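Chorismate synthase (Campylobacter jejuni, PDB 1SQ1) catalyses the last step of the shikimate pathway, probably using reduced FMN to eliminate phosphate from 5-enolpyruvylshikimate-3-phosphate and yield chorismate. Local coordinates at residues A206-V211 against N285-T290. Numbering follows the deposited sequence.
Sequences AVFTKV and NLILKT
V211 lies side by side with L286, both pointing the same way from the sheet: V211 CG2 is 3.6 Å from L286 CB and also touches L286 CD2, so CG2 meets both CB and a methyl of the leucine. On the same face T209 CB approaches L288 CB at 4.1 Å. F208 lies on the opposite face, with I287 and K289. With its CG anti to the backbone N (chi1 179°), the ring leans toward the neighbouring strand and turns an edge to it, I287 CG2 lying in the ring plane 3.6 Å from F208 CE1; K289 CG sits near that plane too, beside CD1. Strand 205-212 is central in a five-stranded antiparallel sheet and 286-292 its neighbour, their segments' directions 157° apart, with V207–T290, T209–L288 and V211–L286 as the hydrogen-bonded pairs. T209 N to L288 O is 2.8 Å with an angle of 171° at the hydrogen, whereas L286 N meets a lone pair of V211 O on a more bent bond. Helix 325-346 packs on the face of V207, T209, V211 and L288. T209 OG1 is hydrogen-bonded to S151 OG on strand 148-156, and K289 NZ forms a salt bridge with E165. The T290 side chain is about 8 Å from that of A239, a predicted FMN-binding residue.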
# COMPACT_ATOMS: atom_id res chain seq x y z
N ALA A 206 4.52 -31.68 10.00
CA ALA A 206 5.19 -31.13 8.82
C ALA A 206 4.27 -31.21 7.58
O ALA A 206 3.90 -32.30 7.14
CB ALA A 206 6.48 -31.88 8.56
N VAL A 207 3.92 -30.05 7.03
CA VAL A 207 3.04 -30.00 5.87
C VAL A 207 3.77 -29.84 4.55
O VAL A 207 4.81 -29.17 4.48
CB VAL A 207 2.02 -28.88 6.00
CG1 VAL A 207 1.29 -28.69 4.69
CG2 VAL A 207 1.04 -29.22 7.10
N PHE A 208 3.21 -30.46 3.51
CA PHE A 208 3.78 -30.40 2.17
C PHE A 208 2.79 -29.80 1.17
O PHE A 208 1.71 -30.36 0.94
CB PHE A 208 4.18 -31.79 1.69
CG PHE A 208 4.76 -31.81 0.30
CD1 PHE A 208 5.97 -31.18 0.03
CD2 PHE A 208 4.09 -32.45 -0.73
CE1 PHE A 208 6.51 -31.20 -1.26
CE2 PHE A 208 4.62 -32.47 -2.03
CZ PHE A 208 5.83 -31.84 -2.29
N THR A 209 3.14 -28.68 0.57
CA THR A 209 2.27 -28.04 -0.41
C THR A 209 2.92 -28.09 -1.78
O THR A 209 4.00 -27.54 -1.99
CB THR A 209 2.01 -26.57 -0.09
OG1 THR A 209 1.46 -26.45 1.23
CG2 THR A 209 1.03 -26.02 -1.10
N LYS A 210 2.24 -28.75 -2.70
CA LYS A 210 2.73 -28.89 -4.06
C LYS A 210 1.83 -28.12 -5.01
O LYS A 210 0.60 -28.19 -4.89
CB LYS A 210 2.77 -30.37 -4.44
CG LYS A 210 2.99 -30.64 -5.92
CD LYS A 210 3.63 -31.99 -6.11
CE LYS A 210 3.08 -32.72 -7.32
NZ LYS A 210 1.68 -33.17 -7.07
N VAL A 211 2.43 -27.38 -5.93
CA VAL A 211 1.66 -26.63 -6.90
C VAL A 211 2.10 -27.04 -8.30
O VAL A 211 3.28 -26.93 -8.64
CB VAL A 211 1.86 -25.11 -6.73
CG1 VAL A 211 0.88 -24.36 -7.60
CG2 VAL A 211 1.67 -24.73 -5.27
N ASN A 285 7.11 -27.41 -10.86
CA ASN A 285 6.16 -27.51 -9.77
C ASN A 285 6.67 -26.71 -8.60
O ASN A 285 7.85 -26.34 -8.57
CB ASN A 285 6.02 -28.96 -9.33
CG ASN A 285 5.45 -29.83 -10.40
OD1 ASN A 285 4.23 -29.93 -10.55
ND2 ASN A 285 6.32 -30.46 -11.18
N LEU A 286 5.81 -26.47 -7.63
CA LEU A 286 6.19 -25.70 -6.46
C LEU A 286 6.35 -26.65 -5.28
O LEU A 286 5.42 -27.38 -4.94
CB LEU A 286 5.13 -24.63 -6.16
CG LEU A 286 5.50 -23.14 -6.09
CD1 LEU A 286 6.55 -22.74 -7.13
CD2 LEU A 286 4.22 -22.34 -6.28
N ILE A 287 7.53 -26.65 -4.67
CA ILE A 287 7.81 -27.50 -3.51
C ILE A 287 7.93 -26.65 -2.26
O ILE A 287 8.99 -26.09 -1.98
CB ILE A 287 9.13 -28.29 -3.68
CG1 ILE A 287 9.17 -28.95 -5.06
CG2 ILE A 287 9.24 -29.35 -2.60
CD1 ILE A 287 8.05 -29.92 -5.28
N LEU A 288 6.84 -26.57 -1.51
CA LEU A 288 6.80 -25.76 -0.30
C LEU A 288 6.54 -26.61 0.92
O LEU A 288 5.65 -27.44 0.91
CB LEU A 288 5.67 -24.72 -0.40
CG LEU A 288 5.60 -23.95 -1.70
CD1 LEU A 288 4.51 -22.90 -1.61
CD2 LEU A 288 6.95 -23.32 -1.97
N LYS A 289 7.32 -26.41 1.98
CA LYS A 289 7.10 -27.19 3.18
C LYS A 289 6.89 -26.27 4.37
O LYS A 289 7.71 -25.38 4.62
CB LYS A 289 8.27 -28.13 3.43
CG LYS A 289 8.67 -28.99 2.25
CD LYS A 289 9.69 -30.01 2.69
CE LYS A 289 10.39 -30.68 1.53
NZ LYS A 289 11.29 -29.73 0.81
N THR A 290 5.79 -26.49 5.09
CA THR A 290 5.43 -25.70 6.27
C THR A 290 5.41 -26.57 7.53
O THR A 290 4.63 -27.53 7.63
CB THR A 290 4.03 -25.09 6.13
OG1 THR A 290 3.97 -24.32 4.93
CG2 THR A 290 3.74 -24.18 7.30